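Local coordinates for uncharacterized protein (Bacteroides ovatus, PDB 4FS7) that is of unknown function but is built as an extracellular leucine-rich repeat solenoid of the BspA type, which probably serves in protein binding, at residues P147-I153 against L169-M173; S104-I108 against M127-I131; K191-N195 against M213-L219. One frame throughout, in Å; residues are numbered along the deposited sequence.

How the contacts relate
Along the chain the order is contact 2, contact 1, contact 3, each closing before the next opens, so they sample successive neighbouring turns of one repeat solenoid. Contacts 1 and 2 lie about 11 Å apart between centres and share the three-stranded parallel sheet, in which strand 152-153 follows strand 130-131. Contact 3 lies about 14 Å from contact 1 and about 25 Å from contact 2, between centres. A salt bridge from Asp171 to Arg194 joins contacts 1 and 3, and Lys129 reaches Gly149 from contact 2 to contact 1. The elongated body is thus built by adding one turn onto the last.

Contact 1: P147-I153 against L169-M173; sequences PEGVTVI and LPDSM
Met173, modelled as selenomethionine, extends its CG opposite its own nitrogen (chi1 -175°), and the bend at chi3 (-69°) then swings CE in toward Ile153, which sends CG1 anti to its carbonyl carbon (chi1 -56°) to receive it. The two belong to adjacent turns of a BspA-type leucine-rich repeat solenoid, and their side chains cross at about a right angle, with Met173 CE 3.8 Å from Ile153 CG1. Beyond that crossing Ile153 carries its terminal methyl to the preceding part of the partner segment, where CD1 lies 3.8 Å from Leu169 CD2.

Each segment makes a type I turn that starts at a proline, Pro147 to Val150 and Pro170 to Met173, and the fourth residue returns its N-H to the oxygen of the first. Because the turns repeat from one coil to the next, the second proline ring fits against the backbone of the first turn: Pro170 CG is 3.5 Å from Val150 O and 3.6 Å from Pro147 O. The same carbon also meets Val150 CB. Pro170 rests as well on Ile146, just ahead of Pro147 in the same coil.

No direct hydrogen bond crosses between the segments; water does that work at the solvent-facing side. Ser172 is the collecting point. Its N donates to a water at 3.0 Å, and that water in turn donates to Glu148 O. A second water, also a donor to Glu148 O, is hydrogen-bonded to Ser172 OG. Asp171, just before Ser172, forms a salt bridge with Arg194 of the following turn. A third water completes the seam, giving its hydrogen to Val150 O at 2.8 Å while lying 2.8 Å from Ser172 OG.

Contact 2: S104-I108 against M127-I131; sequences SVKMI and MLKSI
Lys106 O is gripped by two N-H groups of the facing segment. Lys129 N makes the stronger bond, at 2.8 Å and nearly straight (162°), whereas Ser130 N adds a weak one at 3.3 Å. Two residues on, Ile108 N donates to Ser130 O across 3.0 Å at 168°, and this alternation zips the short strands 107-108 and 130-131 together in parallel, Met107 beside Ser130 and Ile108 beside Ile131. Such short parallel rungs are what a BspA-type leucine-rich repeat solenoid stacks from coil to coil.

Side chains fill in around the ladder on both faces. On the face of Met107 and Ser130, the selenomethionine lays its CG 3.3 Å from Ser130 OG, in the serine conformer described here. That hydroxyl is also hydrogen-bonded to a water 2.8 Å away, which donates to Ile108 O and so ties the strand ends together a second time. On the buried side, Leu128 directs its CG away from its own nitrogen (chi1 -162°), and this brings CD1 beneath the neighbouring backbone, 3.5 Å from Lys106 O. The same methyl then meets Ile108 CG1 at 4.1 Å, the two side chains crossing at about a right angle.

Further out, the two lysines are held by carbonyls. Lys106 curls back so that NZ donates to Ser104 O, 3.0 Å away within its own segment, while Lys129 NZ turns to the next coil and bonds Gly149 O. Leu128 packs on Val150 there, and Ile108 on Ala135. In the three-stranded parallel sheet, 107-108 is an outermost strand and 130-131 the middle one, whose other edge is bonded to strand 152-153 through Ile131 and Val152.

Contact 3: K191-N195 against M213-L219; sequences KLPRN and MEFPNSL
Leu192 and Met213 pass each other obliquely, both leucine methyls lying over the same side of the selenomethionine chain. In the Met213 conformer described here, Leu192 CD1 rests 3.7 Å from Met213 CG, while the other branch, CD2, comes within 4.0 Å of SE. Leu192 holds CG anti to its carbonyl carbon (chi1 -67°), which carries CD1 toward Glu214 O and the Pro216 ring, 3.9 Å from Pro216 CD. With an alanine here both methyls are lost, which would probably open a gap against Met213 and Pro216 and leave SE less firmly packed on this side.

Pro216 opens a type I turn ending at Leu219 and presses its ring on the backbone of the previous coil, CG lying 3.4 Å from Pro193 O. Pro170 sits much the same way in an earlier turn, consistent with the repeating coils of a BspA-type leucine-rich repeat solenoid.

Two waters bridge the segments. One accepts from Leu192 N at 2.9 Å and donates to Glu214 O at 2.7 Å. The other donates both to Arg194 O and to Ser218 OG, whose own hydrogen goes to Leu196 O.

Outward, Arg194 pairs with Asp171 of the preceding coil and Phe215 meets Phe241 edge-to-face in the following one. The two segments lie in the loops that lead into strands 198-199 and 221-222, neighbours in a five-stranded parallel sheet.

Contact 1: P147-I153 against L169-M173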
ATOM      1  N   PRO A 147      -5.847  20.207  -0.572  1.00 13.45           N
ATOM      2  CA  PRO A 147      -5.822  21.362  -1.452  1.00 14.68           C
ATOM      3  C   PRO A 147      -4.949  21.157  -2.703  1.00 13.80           C
ATOM      4  O   PRO A 147      -3.926  20.442  -2.657  1.00 13.78           O
ATOM      5  CB  PRO A 147      -5.267  22.466  -0.528  1.00 18.04           C
ATOM      6  CG  PRO A 147      -5.700  22.108   0.807  1.00 17.63           C
ATOM      7  CD  PRO A 147      -5.575  20.609   0.823  1.00 14.65           C
ATOM      8  N   GLU A 148      -5.344  21.797  -3.798  1.00 15.32           N
ATOM      9  CA  GLU A 148      -4.727  21.597  -5.114  0.67 15.42           C
ATOM     10  C   GLU A 148      -3.249  21.902  -5.140  1.00 14.88           C
ATOM     11  O   GLU A 148      -2.514  21.368  -5.940  1.00 16.75           O
ATOM     12  CB  GLU A 148      -5.469  22.413  -6.199  0.67 15.61           C
ATOM     13  CG  GLU A 148      -5.226  23.928  -6.217  0.67 16.34           C
ATOM     14  CD  GLU A 148      -6.072  24.678  -7.246  0.67 15.92           C
ATOM     15  OE1 GLU A 148      -5.980  24.381  -8.474  0.67 13.71           O
ATOM     16  OE2 GLU A 148      -6.840  25.562  -6.797  0.67 17.17           O
ATOM     17  N   GLY A 149      -2.820  22.833  -4.290  1.00 13.09           N
ATOM     18  CA  GLY A 149      -1.444  23.237  -4.242  1.00 14.26           C
ATOM     19  C   GLY A 149      -0.499  22.417  -3.416  1.00 12.87           C
ATOM     20  O   GLY A 149       0.671  22.765  -3.345  1.00 14.45           O
ATOM     21  N   VAL A 150      -1.004  21.369  -2.759  1.00 12.43           N
ATOM     22  CA  VAL A 150      -0.131  20.493  -2.010  1.00 11.72           C
ATOM     23  C   VAL A 150       0.733  19.716  -2.984  1.00 12.06           C
ATOM     24  O   VAL A 150       0.183  18.996  -3.843  1.00 14.93           O
ATOM     25  CB  VAL A 150      -0.919  19.580  -1.076  1.00 11.68           C
ATOM     26  CG1 VAL A 150      -0.010  18.464  -0.527  1.00 13.51           C
ATOM     27  CG2 VAL A 150      -1.556  20.397   0.021  1.00 12.76           C
ATOM     28  N   THR A 151       2.055  19.850  -2.890  1.00 12.41           N
ATOM     29  CA  THR A 151       2.992  19.230  -3.815  1.00 13.97           C
ATOM     30  C   THR A 151       3.677  17.989  -3.268  1.00 13.82           C
ATOM     31  O   THR A 151       4.285  17.243  -4.036  1.00 16.15           O
ATOM     32  CB  THR A 151       4.062  20.233  -4.267  1.00 17.05           C
ATOM     33  OG1 THR A 151       4.798  20.689  -3.137  1.00 19.86           O
ATOM     34  CG2 THR A 151       3.435  21.434  -5.011  1.00 21.42           C
ATOM     35  N   VAL A 152       3.611  17.781  -1.960  1.00 13.29           N
ATOM     36  CA  VAL A 152       4.218  16.620  -1.295  0.50 14.75           C
ATOM     37  C   VAL A 152       3.306  16.108  -0.207  1.00 13.26           C
ATOM     38  O   VAL A 152       2.840  16.909   0.613  1.00 12.26           O
ATOM     39  CB  VAL A 152       5.526  16.910  -0.561  0.50 17.37           C
ATOM     40  CG1 VAL A 152       6.185  15.557  -0.279  0.50 16.77           C
ATOM     41  CG2 VAL A 152       6.440  17.823  -1.332  0.50 18.10           C
ATOM     42  N   ILE A 153       3.103  14.790  -0.167  1.00 11.39           N
ATOM     43  CA  ILE A 153       2.466  14.128   0.930  1.00 10.77           C
ATOM     44  C   ILE A 153       3.371  13.004   1.342  1.00 10.79           C
ATOM     45  O   ILE A 153       3.662  12.103   0.537  1.00 12.08           O
ATOM     46  CB  ILE A 153       1.043  13.613   0.606  1.00 11.50           C
ATOM     47  CG1 ILE A 153       0.136  14.729   0.101  1.00 12.31           C
ATOM     48  CG2 ILE A 153       0.433  12.952   1.838  1.00 13.57           C
ATOM     49  CD1 ILE A 153      -1.211  14.215  -0.424  1.00 15.70           C
ATOM     50  N   LEU A 169      -7.132  13.657  -3.545  1.00 12.69           N
ATOM     51  CA  LEU A 169      -5.720  13.967  -3.721  1.00 11.96           C
ATOM     52  C   LEU A 169      -5.562  15.119  -4.698  1.00 13.22           C
ATOM     53  O   LEU A 169      -6.423  15.328  -5.537  1.00 15.66           O
ATOM     54  CB  LEU A 169      -4.958  12.747  -4.238  1.00 13.09           C
ATOM     55  CG  LEU A 169      -4.777  11.600  -3.253  1.00 14.11           C
ATOM     56  CD1 LEU A 169      -4.360  10.328  -3.968  1.00 14.55           C
ATOM     57  CD2 LEU A 169      -3.747  11.991  -2.173  1.00 17.15           C
ATOM     58  N   PRO A 170      -4.454  15.877  -4.625  1.00 12.55           N
ATOM     59  CA  PRO A 170      -4.236  16.926  -5.614  1.00 14.03           C
ATOM     60  C   PRO A 170      -4.099  16.293  -6.995  1.00 13.15           C
ATOM     61  O   PRO A 170      -3.334  15.339  -7.194  1.00 14.00           O
ATOM     62  CB  PRO A 170      -2.908  17.561  -5.162  1.00 13.78           C
ATOM     63  CG  PRO A 170      -2.769  17.181  -3.729  1.00 15.52           C
ATOM     64  CD  PRO A 170      -3.363  15.816  -3.639  1.00 14.00           C
ATOM     65  N   ASP A 171      -4.824  16.848  -7.950  1.00 13.66           N
ATOM     66  CA  ASP A 171      -4.815  16.283  -9.276  1.00 14.80           C
ATOM     67  C   ASP A 171      -3.488  16.359 -10.004  1.00 14.37           C
ATOM     68  O   ASP A 171      -3.260  15.585 -10.939  1.00 17.16           O
ATOM     69  CB  ASP A 171      -5.915  16.893 -10.118  1.00 17.36           C
ATOM     70  CG  ASP A 171      -6.268  16.058 -11.320  1.00 18.38           C
ATOM     71  OD1 ASP A 171      -6.491  14.802 -11.218  1.00 18.91           O
ATOM     72  OD2 ASP A 171      -6.288  16.674 -12.390  1.00 25.86           O
ATOM     73  N   SER A 172      -2.590  17.239  -9.592  1.00 13.96           N
ATOM     74  CA  SER A 172      -1.291  17.347 -10.193  1.00 14.20           C
ATOM     75  C   SER A 172      -0.269  16.364  -9.672  1.00 14.37           C
ATOM     76  O   SER A 172       0.860  16.292 -10.193  1.00 15.23           O
ATOM     77  CB  SER A 172      -0.713  18.766  -9.961  1.00 18.03           C
ATOM     78  OG  SER A 172      -0.515  19.006  -8.555  1.00 21.00           O
HETATM   79  N   MSE A 173      -0.607  15.625  -8.623  1.00 12.83           N
HETATM   80  CA  MSE A 173       0.366  14.753  -7.960  1.00 13.13           C
HETATM   81  C   MSE A 173       0.766  13.592  -8.894  1.00 12.02           C
HETATM   82  O   MSE A 173      -0.085  12.979  -9.531  1.00 13.62           O
HETATM   83  CB  MSE A 173      -0.215  14.234  -6.645  1.00 12.70           C
HETATM   84  CG  MSE A 173       0.786  13.421  -5.826  1.00 15.04           C
HETATM   85 SE   MSE A 173       0.356  13.403  -3.966  0.75 15.12          SE
HETATM   86  CE  MSE A 173       0.742  15.277  -3.570  1.00 17.83           C
TER
HETATM   87  O   HOH W   1      -3.306  19.764  -8.084  1.00 20.15           O
HETATM   88  O   HOH W   2      -0.247  21.776  -7.482  1.00 33.92           O
HETATM   89  O   HOH W   3       0.637  17.759  -6.281  1.00 17.98           O

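Contact 2: S104-I108 against M127-I131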
ATOM      1  N   SER A 104      -2.996  30.716   7.242  1.00 12.15           N
ATOM      2  CA  SER A 104      -1.600  31.039   6.968  0.50 12.89           C
ATOM      3  C   SER A 104      -0.636  29.853   7.098  1.00 12.75           C
ATOM      4  O   SER A 104       0.539  29.970   6.753  1.00 15.08           O
ATOM      5  CB  SER A 104      -1.125  32.169   7.904  0.50 13.82           C
ATOM      6  OG  SER A 104      -1.850  33.365   7.658  0.50 14.32           O
ATOM      7  N   VAL A 105      -1.116  28.715   7.641  1.00 11.42           N
ATOM      8  CA  VAL A 105      -0.238  27.547   7.819  1.00 11.63           C
ATOM      9  C   VAL A 105       0.004  26.877   6.450  1.00 11.53           C
ATOM     10  O   VAL A 105      -0.956  26.524   5.761  1.00 12.66           O
ATOM     11  CB  VAL A 105      -0.821  26.567   8.823  1.00 10.58           C
ATOM     12  CG1 VAL A 105      -0.037  25.247   8.840  1.00 13.15           C
ATOM     13  CG2 VAL A 105      -0.835  27.215  10.202  1.00 12.84           C
ATOM     14  N   LYS A 106       1.287  26.733   6.071  1.00 12.31           N
ATOM     15  CA  LYS A 106       1.668  26.230   4.758  1.00 13.83           C
ATOM     16  C   LYS A 106       2.113  24.761   4.771  1.00 13.17           C
ATOM     17  O   LYS A 106       2.147  24.109   3.701  1.00 15.10           O
ATOM     18  CB  LYS A 106       2.795  27.085   4.172  1.00 15.19           C
ATOM     19  CG  LYS A 106       2.370  28.549   3.926  1.00 19.42           C
ATOM     20  CD  LYS A 106       3.532  29.542   3.761  1.00 26.26           C
ATOM     21  CE  LYS A 106       3.009  31.011   3.587  1.00 30.19           C
ATOM     22  NZ  LYS A 106       2.012  31.476   4.671  1.00 29.54           N
HETATM   23  N   MSE A 107       2.452  24.253   5.939  1.00 11.85           N
HETATM   24  CA  MSE A 107       2.960  22.888   6.055  1.00 13.37           C
HETATM   25  C   MSE A 107       2.389  22.223   7.307  1.00 13.00           C
HETATM   26  O   MSE A 107       2.316  22.837   8.395  1.00 14.12           O
HETATM   27  CB  MSE A 107       4.473  22.876   6.164  1.00 18.60           C
HETATM   28  CG  MSE A 107       5.203  23.681   5.091  1.00 23.50           C
HETATM   29 SE   MSE A 107       7.125  23.705   5.321  0.75 39.23          SE
HETATM   30  CE  MSE A 107       7.141  22.678   6.989  1.00 28.78           C
ATOM     31  N   ILE A 108       2.015  20.964   7.161  1.00 12.46           N
ATOM     32  CA  ILE A 108       1.756  20.123   8.304  1.00 13.13           C
ATOM     33  C   ILE A 108       2.946  19.178   8.387  1.00 13.51           C
ATOM     34  O   ILE A 108       3.218  18.414   7.474  1.00 16.79           O
ATOM     35  CB  ILE A 108       0.453  19.320   8.161  1.00 14.40           C
ATOM     36  CG1 ILE A 108      -0.743  20.251   7.951  1.00 19.92           C
ATOM     37  CG2 ILE A 108       0.198  18.431   9.395  1.00 14.36           C
ATOM     38  CD1 ILE A 108      -0.943  21.220   9.038  1.00 23.19           C
HETATM   39  N   MSE A 127      -4.266  27.216   0.997  1.00 14.50           N
HETATM   40  CA  MSE A 127      -2.936  27.534   0.475  1.00 13.98           C
HETATM   41  C   MSE A 127      -1.859  26.574   1.018  1.00 13.43           C
HETATM   42  O   MSE A 127      -0.679  26.826   0.902  1.00 14.75           O
HETATM   43  CB  MSE A 127      -2.594  28.992   0.736  1.00 15.91           C
HETATM   44  CG  MSE A 127      -3.603  29.997   0.103  1.00 18.05           C
HETATM   45 SE   MSE A 127      -4.045  29.753  -1.760  0.75 16.59          SE
HETATM   46  CE  MSE A 127      -2.224  29.822  -2.087  1.00 16.93           C
ATOM     47  N   LEU A 128      -2.257  25.443   1.599  1.00 13.81           N
ATOM     48  CA  LEU A 128      -1.296  24.428   2.079  1.00 13.11           C
ATOM     49  C   LEU A 128      -0.415  23.897   0.955  1.00 13.11           C
ATOM     50  O   LEU A 128      -0.895  23.669  -0.158  1.00 13.96           O
ATOM     51  CB  LEU A 128      -2.038  23.246   2.702  1.00 11.90           C
ATOM     52  CG  LEU A 128      -1.226  22.311   3.620  1.00 12.40           C
ATOM     53  CD1 LEU A 128      -0.946  23.014   4.973  1.00 14.31           C
ATOM     54  CD2 LEU A 128      -1.973  20.985   3.831  1.00 14.26           C
ATOM     55  N   LYS A 129       0.850  23.656   1.274  1.00 12.28           N
ATOM     56  CA  LYS A 129       1.842  23.225   0.299  1.00 12.21           C
ATOM     57  C   LYS A 129       2.412  21.829   0.561  1.00 12.46           C
ATOM     58  O   LYS A 129       2.805  21.162  -0.374  1.00 13.47           O
ATOM     59  CB  LYS A 129       2.963  24.241   0.201  1.00 15.11           C
ATOM     60  CG  LYS A 129       2.503  25.602  -0.321  1.00 18.07           C
ATOM     61  CD  LYS A 129       1.791  25.534  -1.689  1.00 20.37           C
ATOM     62  CE  LYS A 129       2.705  25.167  -2.906  1.00 26.84           C
ATOM     63  NZ  LYS A 129       1.944  25.033  -4.245  1.00 23.58           N
ATOM     64  N   SER A 130       2.444  21.379   1.804  1.00 12.70           N
ATOM     65  CA  SER A 130       3.006  20.059   2.080  0.50 11.11           C
ATOM     66  C   SER A 130       2.441  19.434   3.326  1.00 11.37           C
ATOM     67  O   SER A 130       2.011  20.108   4.267  1.00 11.83           O
ATOM     68  CB  SER A 130       4.529  20.127   2.199  0.50 13.49           C
ATOM     69  OG  SER A 130       4.918  20.844   3.365  0.50 16.08           O
ATOM     70  N   ILE A 131       2.410  18.107   3.290  1.00 11.03           N
ATOM     71  CA  ILE A 131       1.972  17.264   4.396  1.00 10.57           C
ATOM     72  C   ILE A 131       3.096  16.275   4.677  1.00 10.82           C
ATOM     73  O   ILE A 131       3.547  15.586   3.763  1.00 12.23           O
ATOM     74  CB  ILE A 131       0.672  16.520   4.061  1.00 10.59           C
ATOM     75  CG1 ILE A 131      -0.471  17.514   3.866  1.00 11.45           C
ATOM     76  CG2 ILE A 131       0.327  15.453   5.129  1.00 12.38           C
ATOM     77  CD1 ILE A 131      -1.772  16.901   3.287  1.00 12.41           C
TER
HETATM   78  O   HOH W   4       5.291  19.228   5.578  1.00 21.42           O

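Contact 3: K191-N195 against M213-L219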
ATOM      1  N   LYS A 191     -10.149   8.047  -6.398  1.00 11.15           N
ATOM      2  CA  LYS A 191      -9.855   8.642  -7.691  1.00 11.61           C
ATOM      3  C   LYS A 191      -8.404   9.074  -7.718  1.00 11.04           C
ATOM      4  O   LYS A 191      -7.999   9.960  -6.993  1.00 13.02           O
ATOM      5  CB  LYS A 191     -10.796   9.816  -7.955  1.00 13.25           C
ATOM      6  CG  LYS A 191     -10.574  10.472  -9.308  1.00 16.71           C
ATOM      7  CD  LYS A 191     -11.627  11.524  -9.643  1.00 21.55           C
ATOM      8  CE  LYS A 191     -11.377  12.158 -11.037  1.00 30.16           C
ATOM      9  NZ  LYS A 191     -11.144  11.105 -12.106  1.00 39.03           N
ATOM     10  N   LEU A 192      -7.611   8.444  -8.561  1.00 11.23           N
ATOM     11  CA  LEU A 192      -6.211   8.735  -8.630  1.00 10.90           C
ATOM     12  C   LEU A 192      -5.985  10.027  -9.402  1.00 11.86           C
ATOM     13  O   LEU A 192      -6.724  10.337 -10.333  1.00 13.23           O
ATOM     14  CB  LEU A 192      -5.466   7.561  -9.271  1.00 11.74           C
ATOM     15  CG  LEU A 192      -5.462   6.265  -8.451  1.00 11.39           C
ATOM     16  CD1 LEU A 192      -4.774   5.154  -9.257  1.00 13.28           C
ATOM     17  CD2 LEU A 192      -4.734   6.446  -7.101  1.00 13.22           C
ATOM     18  N   PRO A 193      -4.915  10.787  -9.058  1.00 12.44           N
ATOM     19  CA  PRO A 193      -4.568  11.963  -9.850  1.00 12.55           C
ATOM     20  C   PRO A 193      -4.462  11.584 -11.316  1.00 13.28           C
ATOM     21  O   PRO A 193      -3.926  10.531 -11.653  1.00 12.47           O
ATOM     22  CB  PRO A 193      -3.219  12.372  -9.253  1.00 12.36           C
ATOM     23  CG  PRO A 193      -3.321  11.966  -7.842  1.00 13.72           C
ATOM     24  CD  PRO A 193      -4.060  10.658  -7.883  1.00 12.83           C
ATOM     25  N   ARG A 194      -4.953  12.447 -12.194  1.00 13.28           N
ATOM     26  CA  ARG A 194      -5.158  12.111 -13.605  0.50 14.85           C
ATOM     27  C   ARG A 194      -3.878  11.828 -14.387  1.00 13.64           C
ATOM     28  O   ARG A 194      -3.932  11.178 -15.420  1.00 17.16           O
ATOM     29  CB  ARG A 194      -6.024  13.184 -14.300  0.50 17.93           C
ATOM     30  CG  ARG A 194      -7.481  13.233 -13.791  0.50 21.05           C
ATOM     31  CD  ARG A 194      -8.236  14.483 -14.287  0.50 26.36           C
ATOM     32  NE  ARG A 194      -9.632  14.546 -13.832  0.50 30.79           N
ATOM     33  CZ  ARG A 194     -10.085  15.396 -12.914  0.50 33.09           C
ATOM     34  NH1 ARG A 194      -9.252  16.251 -12.341  0.50 34.02           N
ATOM     35  NH2 ARG A 194     -11.366  15.399 -12.568  0.50 32.64           N
ATOM     36  N   ASN A 195      -2.754  12.342 -13.902  1.00 13.40           N
ATOM     37  CA  ASN A 195      -1.443  12.133 -14.507  0.50 13.38           C
ATOM     38  C   ASN A 195      -0.482  11.381 -13.570  1.00 11.90           C
ATOM     39  O   ASN A 195       0.720  11.506 -13.674  1.00 13.60           O
ATOM     40  CB  ASN A 195      -0.825  13.470 -14.911  0.50 15.01           C
ATOM     41  CG  ASN A 195       0.158  13.345 -16.053  0.50 15.61           C
ATOM     42  OD1 ASN A 195       1.200  13.980 -16.029  0.50 21.26           O
ATOM     43  ND2 ASN A 195      -0.178  12.548 -17.069  0.50 15.26           N
HETATM   44  N   MSE A 213     -10.818   1.604  -8.275  1.00 12.51           N
HETATM   45  CA  MSE A 213      -9.614   2.393  -8.557  0.67 13.01           C
HETATM   46  C   MSE A 213      -9.212   2.153  -9.990  1.00 14.77           C
HETATM   47  O   MSE A 213      -8.797   1.061 -10.367  1.00 19.44           O
HETATM   48  CB  MSE A 213      -8.487   2.066  -7.603  0.67 16.12           C
HETATM   49  CG  MSE A 213      -7.375   3.110  -7.625  0.67 15.51           C
HETATM   50 SE   MSE A 213      -5.896   2.678  -6.417  0.50 15.41          SE
HETATM   51  CE  MSE A 213      -5.613   0.884  -7.079  0.67 24.36           C
ATOM     52  N   GLU A 214      -9.400   3.157 -10.821  1.00 13.90           N
ATOM     53  CA  GLU A 214      -9.029   3.076 -12.230  1.00 14.48           C
ATOM     54  C   GLU A 214      -7.627   3.587 -12.381  1.00 13.62           C
ATOM     55  O   GLU A 214      -7.250   4.576 -11.757  1.00 16.11           O
ATOM     56  CB  GLU A 214     -10.002   3.886 -13.043  1.00 17.41           C
ATOM     57  CG  GLU A 214     -11.352   3.202 -13.079  1.00 22.01           C
ATOM     58  CD  GLU A 214     -11.286   1.826 -13.757  1.00 25.48           C
ATOM     59  OE1 GLU A 214     -10.836   1.772 -14.926  1.00 30.52           O
ATOM     60  OE2 GLU A 214     -11.649   0.803 -13.121  1.00 27.50           O
ATOM     61  N   PHE A 215      -6.827   2.929 -13.198  1.00 13.38           N
ATOM     62  CA  PHE A 215      -5.467   3.349 -13.459  1.00 12.91           C
ATOM     63  C   PHE A 215      -5.416   4.383 -14.573  1.00 13.96           C
ATOM     64  O   PHE A 215      -5.871   4.113 -15.674  1.00 14.83           O
ATOM     65  CB  PHE A 215      -4.640   2.166 -13.919  1.00 13.65           C
ATOM     66  CG  PHE A 215      -4.546   1.024 -12.945  1.00 13.76           C
ATOM     67  CD1 PHE A 215      -4.336   1.218 -11.597  1.00 14.54           C
ATOM     68  CD2 PHE A 215      -4.620  -0.284 -13.422  1.00 18.53           C
ATOM     69  CE1 PHE A 215      -4.221   0.133 -10.721  1.00 16.52           C
ATOM     70  CE2 PHE A 215      -4.477  -1.357 -12.574  1.00 22.03           C
ATOM     71  CZ  PHE A 215      -4.280  -1.167 -11.229  1.00 20.45           C
ATOM     72  N   PRO A 216      -4.830   5.550 -14.309  1.00 13.75           N
ATOM     73  CA  PRO A 216      -4.606   6.495 -15.387  1.00 14.06           C
ATOM     74  C   PRO A 216      -3.663   5.911 -16.427  1.00 13.01           C
ATOM     75  O   PRO A 216      -2.809   5.106 -16.092  1.00 13.54           O
ATOM     76  CB  PRO A 216      -3.950   7.678 -14.656  1.00 15.42           C
ATOM     77  CG  PRO A 216      -4.277   7.530 -13.245  1.00 17.07           C
ATOM     78  CD  PRO A 216      -4.416   6.094 -13.005  1.00 13.59           C
ATOM     79  N   ASN A 217      -3.761   6.366 -17.669  1.00 15.33           N
ATOM     80  CA  ASN A 217      -2.862   5.922 -18.724  1.00 15.16           C
ATOM     81  C   ASN A 217      -1.402   6.219 -18.447  1.00 14.01           C
ATOM     82  O   ASN A 217      -0.507   5.508 -18.933  1.00 17.27           O
ATOM     83  CB  ASN A 217      -3.312   6.479 -20.086  1.00 17.58           C
ATOM     84  CG  ASN A 217      -4.634   5.869 -20.528  1.00 27.07           C
ATOM     85  OD1 ASN A 217      -5.037   4.793 -20.044  1.00 36.41           O
ATOM     86  ND2 ASN A 217      -5.325   6.542 -21.464  1.00 36.32           N
ATOM     87  N   SER A 218      -1.160   7.250 -17.642  1.00 13.94           N
ATOM     88  CA  SER A 218       0.187   7.678 -17.276  1.00 13.65           C
ATOM     89  C   SER A 218       0.888   6.777 -16.211  1.00 11.74           C
ATOM     90  O   SER A 218       2.081   6.881 -16.026  1.00 13.94           O
ATOM     91  CB  SER A 218       0.164   9.119 -16.735  1.00 14.00           C
ATOM     92  OG  SER A 218      -0.842   9.213 -15.717  1.00 14.39           O
ATOM     93  N   LEU A 219       0.115   5.977 -15.488  1.00 11.69           N
ATOM     94  CA  LEU A 219       0.626   5.219 -14.377  1.00 10.74           C
ATOM     95  C   LEU A 219       1.399   4.010 -14.869  1.00 11.60           C
ATOM     96  O   LEU A 219       0.854   3.151 -15.555  1.00 13.12           O
ATOM     97  CB  LEU A 219      -0.532   4.799 -13.481  1.00 11.46           C
ATOM     98  CG  LEU A 219      -0.210   3.889 -12.304  1.00 10.78           C
ATOM     99  CD1 LEU A 219       0.727   4.519 -11.303  1.00 10.88           C
ATOM    100  CD2 LEU A 219      -1.503   3.483 -11.634  1.00 12.73           C
TER
HETATM  101  O   HOH W   5      -8.570   6.682 -10.664  1.00 17.28           O
HETATM  102  O   HOH W   6      -3.057   9.688 -17.722  1.00 22.77           O